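Local coordinates for protein ectonucleotide pyrophosphatase/phosphodiesterase family member 5 (Mus musculus, PDB 5VEO) that probably hydrolyses phosphodiester and pyrophosphate bonds of nucleotide substrates as a zinc-dependent ectoenzyme of the alkaline phosphatase superfamily, at residues 22-27 and 35-40; 173-178 and 191-196. The protein carries 1 engineered substitution. All coordinates share one frame; numbering follows the deposited sequence. Where two conformers were deposited one is given.

Contact 1 of 2, residues 22-27 and 35-40. With ZN (zinc ion), chain E; AMP (adenosine monophosphate), chain Q.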
loop_
_atom_site.group_PDB
_atom_site.type_symbol
_atom_site.label_atom_id
_atom_site.label_comp_id
_atom_site.label_asym_id
_atom_site.label_seq_id
_atom_site.Cartn_x
_atom_site.Cartn_y
_atom_site.Cartn_z
ATOM N N ASP A 22 -8.063 -1.319 0.747
ATOM C CA ASP A 22 -7.026 -0.771 1.605
ATOM C C ASP A 22 -7.109 -1.382 3.012
ATOM O O ASP A 22 -8.188 -1.450 3.610
ATOM C CB ASP A 22 -7.173 0.750 1.664
ATOM C CG ASP A 22 -5.918 1.433 2.182
ATOM O OD1 ASP A 22 -5.461 1.021 3.281
ATOM O OD2 ASP A 22 -5.372 2.329 1.486
ATOM N N GLY A 23 -5.968 -1.804 3.549
ATOM C CA GLY A 23 -5.897 -2.242 4.943
ATOM C C GLY A 23 -6.540 -3.582 5.224
ATOM O O GLY A 23 -7.014 -3.826 6.344
ATOM N N PHE A 24 -6.558 -4.470 4.238
ATOM C CA PHE A 24 -7.203 -5.773 4.388
ATOM C C PHE A 24 -6.133 -6.751 4.861
ATOM O O PHE A 24 -5.390 -7.350 4.075
ATOM C CB PHE A 24 -7.872 -6.217 3.091
ATOM C CG PHE A 24 -8.926 -7.276 3.288
ATOM C CD1 PHE A 24 -8.589 -8.560 3.721
ATOM C CD2 PHE A 24 -10.266 -6.983 3.078
ATOM C CE1 PHE A 24 -9.576 -9.527 3.907
ATOM C CE2 PHE A 24 -11.251 -7.958 3.252
ATOM C CZ PHE A 24 -10.899 -9.232 3.666
ATOM N N ARG A 25 -6.029 -6.871 6.179
ATOM C CA ARG A 25 -5.091 -7.792 6.802
ATOM C C ARG A 25 -5.395 -9.223 6.354
ATOM O O ARG A 25 -6.557 -9.616 6.219
ATOM C CB ARG A 25 -5.208 -7.661 8.328
ATOM C CG ARG A 25 -4.091 -8.278 9.112
ATOM C CD ARG A 25 -4.183 -7.876 10.567
ATOM N NE ARG A 25 -5.004 -8.787 11.308
ATOM C CZ ARG A 25 -5.287 -8.658 12.601
ATOM N NH1 ARG A 25 -4.831 -7.617 13.306
ATOM N NH2 ARG A 25 -6.023 -9.600 13.195
ATOM N N TRP A 26 -4.325 -10.013 6.206
ATOM C CA TRP A 26 -4.394 -11.342 5.594
ATOM C C TRP A 26 -5.402 -12.264 6.295
ATOM O O TRP A 26 -6.075 -13.073 5.637
ATOM C CB TRP A 26 -2.991 -11.972 5.586
ATOM C CG TRP A 26 -2.502 -12.272 6.954
ATOM C CD1 TRP A 26 -1.999 -11.396 7.869
ATOM C CD2 TRP A 26 -2.537 -13.549 7.590
ATOM N NE1 TRP A 26 -1.721 -12.061 9.054
ATOM C CE2 TRP A 26 -2.044 -13.384 8.896
ATOM C CE3 TRP A 26 -2.937 -14.823 7.172
ATOM C CZ2 TRP A 26 -1.938 -14.446 9.791
ATOM C CZ3 TRP A 26 -2.827 -15.881 8.069
ATOM C CH2 TRP A 26 -2.322 -15.677 9.357
ATOM N N ASP A 27 -5.528 -12.158 7.613
ATOM C CA ASP A 27 -6.400 -13.062 8.365
ATOM C C ASP A 27 -7.819 -12.528 8.552
ATOM O O ASP A 27 -8.643 -13.208 9.177
ATOM C CB ASP A 27 -5.775 -13.380 9.719
ATOM C CG ASP A 27 -5.655 -12.160 10.605
ATOM O OD1 ASP A 27 -5.468 -12.319 11.834
ATOM O OD2 ASP A 27 -5.789 -11.037 10.093
ATOM N N PRO A 35 -17.836 -15.471 1.866
ATOM C CA PRO A 35 -18.136 -16.397 0.762
ATOM C C PRO A 35 -17.580 -15.963 -0.572
ATOM O O PRO A 35 -17.198 -16.828 -1.368
ATOM C CB PRO A 35 -19.672 -16.436 0.748
ATOM C CG PRO A 35 -20.106 -15.196 1.487
ATOM C CD PRO A 35 -19.053 -15.000 2.539
ATOM N N HIS A 36 -17.490 -14.657 -0.845
ATOM C CA HIS A 36 -16.998 -14.255 -2.155
ATOM C C HIS A 36 -15.484 -14.357 -2.236
ATOM O O HIS A 36 -14.953 -14.796 -3.262
ATOM C CB HIS A 36 -17.508 -12.864 -2.488
ATOM C CG HIS A 36 -18.992 -12.828 -2.613
ATOM N ND1 HIS A 36 -19.814 -12.293 -1.647
ATOM C CD2 HIS A 36 -19.810 -13.363 -3.550
ATOM C CE1 HIS A 36 -21.076 -12.440 -2.020
ATOM N NE2 HIS A 36 -21.098 -13.087 -3.169
ATOM N N PHE A 37 -14.767 -14.011 -1.158
ATOM C CA PHE A 37 -13.344 -14.324 -1.122
ATOM C C PHE A 37 -13.118 -15.823 -1.267
ATOM O O PHE A 37 -12.228 -16.253 -2.002
ATOM C CB PHE A 37 -12.692 -13.818 0.166
ATOM C CG PHE A 37 -12.431 -12.320 0.181
ATOM C CD1 PHE A 37 -11.240 -11.810 -0.294
ATOM C CD2 PHE A 37 -13.376 -11.436 0.673
ATOM C CE1 PHE A 37 -10.987 -10.429 -0.288
ATOM C CE2 PHE A 37 -13.124 -10.059 0.692
ATOM C CZ PHE A 37 -11.927 -9.566 0.197
ATOM N N HIS A 38 -13.925 -16.635 -0.578
ATOM C CA HIS A 38 -13.736 -18.081 -0.636
ATOM C C HIS A 38 -14.082 -18.642 -2.013
ATOM O O HIS A 38 -13.469 -19.625 -2.449
ATOM C CB HIS A 38 -14.547 -18.743 0.482
ATOM C CG HIS A 38 -13.836 -18.738 1.799
ATOM N ND1 HIS A 38 -13.794 -17.626 2.611
ATOM C CD2 HIS A 38 -13.104 -19.689 2.427
ATOM C CE1 HIS A 38 -13.086 -17.898 3.694
ATOM N NE2 HIS A 38 -12.645 -19.141 3.601
ATOM N N TYR A 39 -15.005 -17.999 -2.735
ATOM C CA TYR A 39 -15.302 -18.407 -4.103
ATOM C C TYR A 39 -14.092 -18.204 -5.012
ATOM O O TYR A 39 -13.758 -19.074 -5.825
ATOM C CB TYR A 39 -16.510 -17.622 -4.609
ATOM C CG TYR A 39 -16.862 -17.880 -6.047
ATOM C CD1 TYR A 39 -17.528 -19.039 -6.424
ATOM C CD2 TYR A 39 -16.537 -16.963 -7.032
ATOM C CE1 TYR A 39 -17.871 -19.269 -7.754
ATOM C CE2 TYR A 39 -16.878 -17.182 -8.357
ATOM C CZ TYR A 39 -17.532 -18.339 -8.715
ATOM O OH TYR A 39 -17.847 -18.537 -10.051
ATOM N N ILE A 40 -13.398 -17.071 -4.873
ATOM C CA ILE A 40 -12.170 -16.866 -5.639
ATOM C C ILE A 40 -11.112 -17.893 -5.245
ATOM O O ILE A 40 -10.409 -18.444 -6.103
ATOM C CB ILE A 40 -11.660 -15.427 -5.455
ATOM C CG1 ILE A 40 -12.602 -14.470 -6.202
ATOM C CG2 ILE A 40 -10.230 -15.302 -5.972
ATOM C CD1 ILE A 40 -12.279 -13.016 -6.043
HETATM ZN ZN ZN E . -3.599 1.526 3.478
HETATM P P AMP Q . -3.167 4.596 4.668
HETATM O O1P AMP Q . -1.676 4.746 4.686
HETATM O O2P AMP Q . -3.780 4.852 6.051
HETATM O O3P AMP Q . -3.630 3.252 4.112
HETATM O "O5'" AMP Q . -3.778 5.705 3.688
HETATM C "C5'" AMP Q . -5.058 5.468 3.084
HETATM C "C4'" AMP Q . -5.887 6.712 2.917
HETATM O "O4'" AMP Q . -5.364 7.458 1.827
HETATM C "C3'" AMP Q . -7.343 6.422 2.548
HETATM O "O3'" AMP Q . -8.193 6.682 3.643
HETATM C "C2'" AMP Q . -7.657 7.383 1.396
HETATM O "O2'" AMP Q . -8.808 8.164 1.571
HETATM C "C1'" AMP Q . -6.410 8.239 1.306
HETATM N N9 AMP Q . -6.073 8.611 -0.050
HETATM C C8 AMP Q . -5.715 7.800 -1.061
HETATM N N7 AMP Q . -5.457 8.538 -2.169
HETATM C C5 AMP Q . -5.655 9.837 -1.819
HETATM C C6 AMP Q . -5.555 11.150 -2.487
HETATM N N6 AMP Q . -5.187 11.219 -3.778
HETATM N N1 AMP Q . -5.838 12.257 -1.777
HETATM C C2 AMP Q . -6.205 12.220 -0.483
HETATM N N3 AMP Q . -6.312 11.070 0.203
HETATM C C4 AMP Q . -6.063 9.878 -0.429
#
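Phe24 holds CG anti to its own nitrogen (chi1 -160°), while Phe37, on helix 35-42, has CG anti to the carbonyl carbon (chi1 -77°); these torsions point each ring at the other, and the two approach from opposite directions, the CE2 and CZ side of Phe24 against CZ and CE2 of Phe37. Phe24 CE2 lies 3.5 Å from Phe37 CZ. The planes are inclined at 36° with centroids 4.8 Å apart, an oblique aromatic pair in which Phe37 CE1 comes over one face of Phe24, toward its rim. Leu201 and Leu339 pack on Phe37, and Val197 and Pro176 on Phe24. With an alanine in place of Phe37, the Phe24 ring would probably lose its neighbour on helix 35-42, opening a gap between that helix and the loop. As in the alkaline phosphatase superfamily, the loop ending a central-sheet strand, 16-21, supplies a zinc ligand: Asp22 OD1 binds the ion at 1.9 Å, and AMP O3P binds it at 1.8 Å. Asp224 and His225 complete that site, while Tyr172 hydrogen-bonds Asp22 OD2. Arg25 grips Asp27 side-on, its NE bonding OD2 at 2.7 Å. The chemistry thus divides along this loop: a carboxylate serves the metal at one end, and a purely apolar ring contact ties its middle to the helix.

Contact 2 of 2, residues 173-178 and 191-196; sequences WEEPDD and GSVISD. With ZN (zinc ion), chain D; ZN (zinc ion), chain F; AMP (adenosine monophosphate), chain Q.
The loop after strand 168-173 leads into the first turn of helix 177-183, which carries ligands for two zinc ions at the AMP site, and the loop residues Glu175 and Pro176 pack on helix 190-210. Val193 supplies the helix side of this packing with both methyls. CG2, anti to the backbone nitrogen, reaches the Glu175 carboxylate group, with CD at 3.6 Å, and the two side chains cross at about a right angle. CG1 meets Pro176 CB at 4.0 Å. Glu175 bends at chi2 (-75°), which lays its CB, CG and CD all along the same methyl, while its OE2 is hydrogen-bonded to Thr179. Pro176 follows a cis peptide bond and stands at the N-cap of helix 177-183. A water extends the contact at one side: it accepts from Trp173 NE1 at the edge of the indole, in the ring plane, and donates to Asp196 OD2, which also pairs with Lys200. In the alkaline phosphatase fold, metal ligands sit at the ends of the central strands, and here the first turn of helix 177-183 brings in two of them. Asp177, whose CB points away from residues 191-196 and whose CG is anti to its nitrogen (chi1 -179°), holds one zinc through OD1 at 2.1 Å and OD2 at 2.5 Å, beside AMP O2P; His181 and His325 complete this site. Asp178 OD1 binds a different zinc at 2.6 Å, together with Glu145 and AMP O3', the last at 2.2 Å. Ahead of them, Glu174 places CG against the ribose, 3.7 Å from AMP O2', and sends its carboxylate to Arg152 and Tyr143.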
loop_
_atom_site.group_PDB
_atom_site.type_symbol
_atom_site.label_atom_id
_atom_site.label_comp_id
_atom_site.label_asym_id
_atom_site.label_seq_id
_atom_site.Cartn_x
_atom_site.Cartn_y
_atom_site.Cartn_z
ATOM N N TRP A 173 -10.345 0.793 -3.072
ATOM C CA TRP A 173 -11.399 1.088 -2.102
ATOM C C TRP A 173 -10.761 1.307 -0.734
ATOM O O TRP A 173 -9.786 0.630 -0.392
ATOM C CB TRP A 173 -12.419 -0.053 -2.059
ATOM C CG TRP A 173 -13.643 0.187 -1.227
ATOM C CD1 TRP A 173 -14.062 -0.545 -0.147
ATOM C CD2 TRP A 173 -14.617 1.218 -1.411
ATOM N NE1 TRP A 173 -15.242 -0.038 0.335
ATOM C CE2 TRP A 173 -15.601 1.047 -0.417
ATOM C CE3 TRP A 173 -14.752 2.269 -2.323
ATOM C CZ2 TRP A 173 -16.697 1.894 -0.301
ATOM C CZ3 TRP A 173 -15.847 3.102 -2.222
ATOM C CH2 TRP A 173 -16.806 2.915 -1.212
ATOM N N GLU A 174 -11.320 2.250 0.053
ATOM C CA GLU A 174 -10.689 2.728 1.286
ATOM C C GLU A 174 -10.982 1.866 2.511
ATOM O O GLU A 174 -10.375 2.096 3.577
ATOM C CB GLU A 174 -11.130 4.162 1.569
ATOM C CG GLU A 174 -10.672 5.174 0.524
ATOM C CD GLU A 174 -11.511 5.218 -0.753
ATOM O OE1 GLU A 174 -11.072 5.913 -1.707
ATOM O OE2 GLU A 174 -12.617 4.614 -0.785
ATOM N N GLU A 175 -11.902 0.913 2.394
ATOM C CA GLU A 175 -12.171 -0.045 3.466
ATOM C C GLU A 175 -11.501 -1.382 3.162
ATOM O O GLU A 175 -11.403 -1.783 1.983
ATOM C CB GLU A 175 -13.673 -0.241 3.653
ATOM C CG GLU A 175 -14.395 0.957 4.229
ATOM C CD GLU A 175 -14.168 1.177 5.730
ATOM O OE1 GLU A 175 -13.151 0.716 6.292
ATOM O OE2 GLU A 175 -15.027 1.851 6.340
ATOM N N PRO A 176 -11.095 -2.112 4.224
ATOM C CA PRO A 176 -11.410 -1.905 5.641
ATOM C C PRO A 176 -10.416 -1.041 6.456
ATOM O O PRO A 176 -10.512 -0.986 7.678
ATOM C CB PRO A 176 -11.430 -3.339 6.171
ATOM C CG PRO A 176 -10.380 -4.015 5.382
ATOM C CD PRO A 176 -10.501 -3.439 3.997
ATOM N N ASP A 177 -9.519 -0.330 5.768
ATOM C CA ASP A 177 -8.566 0.553 6.448
ATOM C C ASP A 177 -9.267 1.600 7.312
ATOM O O ASP A 177 -8.909 1.806 8.481
ATOM C CB ASP A 177 -7.669 1.230 5.414
ATOM C CG ASP A 177 -6.635 2.135 6.042
ATOM O OD1 ASP A 177 -5.615 1.616 6.546
ATOM O OD2 ASP A 177 -6.815 3.380 6.010
ATOM N N ASP A 178 -10.245 2.306 6.739
ATOM C CA ASP A 178 -10.867 3.431 7.438
ATOM C C ASP A 178 -11.479 2.987 8.761
ATOM O O ASP A 178 -11.225 3.579 9.816
ATOM C CB ASP A 178 -11.948 4.061 6.558
ATOM C CG ASP A 178 -11.410 5.113 5.618
ATOM O OD1 ASP A 178 -10.231 5.494 5.750
ATOM O OD2 ASP A 178 -12.183 5.566 4.754
ATOM N N GLY A 191 -16.200 -7.091 12.051
ATOM C CA GLY A 191 -16.915 -8.078 11.267
ATOM C C GLY A 191 -17.812 -7.435 10.230
ATOM O O GLY A 191 -17.895 -7.902 9.088
ATOM N N SER A 192 -18.486 -6.347 10.614
ATOM C CA SER A 192 -19.417 -5.661 9.724
ATOM C C SER A 192 -18.725 -5.135 8.469
ATOM O O SER A 192 -19.255 -5.255 7.353
ATOM C CB SER A 192 -20.096 -4.516 10.480
ATOM O OG SER A 192 -20.712 -4.997 11.664
ATOM N N VAL A 193 -17.550 -4.520 8.627
ATOM C CA VAL A 193 -16.903 -3.929 7.463
ATOM C C VAL A 193 -16.283 -5.014 6.600
ATOM O O VAL A 193 -16.315 -4.922 5.370
ATOM C CB VAL A 193 -15.885 -2.838 7.854
ATOM C CG1 VAL A 193 -14.702 -3.370 8.551
ATOM C CG2 VAL A 193 -15.397 -2.114 6.599
ATOM N N ILE A 194 -15.731 -6.068 7.215
ATOM C CA ILE A 194 -15.201 -7.176 6.419
ATOM C C ILE A 194 -16.325 -7.846 5.624
ATOM O O ILE A 194 -16.168 -8.160 4.433
ATOM C CB ILE A 194 -14.438 -8.176 7.312
ATOM C CG1 ILE A 194 -13.215 -7.489 7.957
ATOM C CG2 ILE A 194 -14.017 -9.391 6.473
ATOM C CD1 ILE A 194 -12.636 -8.210 9.149
ATOM N N SER A 195 -17.476 -8.077 6.260
ATOM C CA SER A 195 -18.617 -8.641 5.540
ATOM C C SER A 195 -19.024 -7.748 4.376
ATOM O O SER A 195 -19.349 -8.236 3.282
ATOM C CB SER A 195 -19.806 -8.823 6.486
ATOM O OG SER A 195 -19.581 -9.830 7.446
ATOM N N ASP A 196 -18.993 -6.436 4.583
ATOM C CA ASP A 196 -19.359 -5.522 3.511
ATOM C C ASP A 196 -18.363 -5.566 2.360
ATOM O O ASP A 196 -18.760 -5.514 1.186
ATOM C CB ASP A 196 -19.468 -4.107 4.025
ATOM C CG ASP A 196 -19.973 -3.170 2.936
ATOM O OD1 ASP A 196 -21.151 -3.291 2.545
ATOM O OD2 ASP A 196 -19.190 -2.360 2.434
HETATM ZN ZN ZN D . -4.537 3.368 7.072
HETATM ZN ZN ZN F . -10.228 7.375 3.956
HETATM P P AMP Q . -3.167 4.596 4.668
HETATM O O1P AMP Q . -1.676 4.746 4.686
HETATM O O2P AMP Q . -3.780 4.852 6.051
HETATM O O3P AMP Q . -3.630 3.252 4.112
HETATM O "O5'" AMP Q . -3.778 5.705 3.688
HETATM C "C5'" AMP Q . -5.058 5.468 3.084
HETATM C "C4'" AMP Q . -5.887 6.712 2.917
HETATM O "O4'" AMP Q . -5.364 7.458 1.827
HETATM C "C3'" AMP Q . -7.343 6.422 2.548
HETATM O "O3'" AMP Q . -8.193 6.682 3.643
HETATM C "C2'" AMP Q . -7.657 7.383 1.396
HETATM O "O2'" AMP Q . -8.808 8.164 1.571
HETATM C "C1'" AMP Q . -6.410 8.239 1.306
HETATM N N9 AMP Q . -6.073 8.611 -0.050
HETATM C C8 AMP Q . -5.715 7.800 -1.061
HETATM N N7 AMP Q . -5.457 8.538 -2.169
HETATM C C5 AMP Q . -5.655 9.837 -1.819
HETATM C C6 AMP Q . -5.555 11.150 -2.487
HETATM N N6 AMP Q . -5.187 11.219 -3.778
HETATM N N1 AMP Q . -5.838 12.257 -1.777
HETATM C C2 AMP Q . -6.205 12.220 -0.483
HETATM N N3 AMP Q . -6.312 11.070 0.203
HETATM C C4 AMP Q . -6.063 9.878 -0.429
HETATM O O HOH W 1 -16.958 -0.858 2.433
HETATM O O HOH W 2 -9.462 9.333 5.028
HETATM O O HOH W 3 -11.265 9.587 4.370
HETATM O O HOH W 4 -12.474 7.758 4.630
#

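Contact 1 and contact 2 lie with their centres 10 Å apart and follow one another along the chain, each joining a loop at the end of a central-sheet strand to a helix. The loops touch directly: Asp22 N approaches Trp173 O at 2.8 Å, a probable hydrogen bond, and Gly23 O packs against Pro176 CG at 3.5 Å. At the metal centre, Asp22 OD1 lies 3.1 Å from Asp177 CB. Their carboxylates serve separate zinc ions, yet both ions bind the phosphate of a single AMP, whereas the zinc of Asp178 meets its ribose. Helix 190-210 backs both contacts, through Val193 in contact 2 and through Val197 and Leu201 beside contact 1.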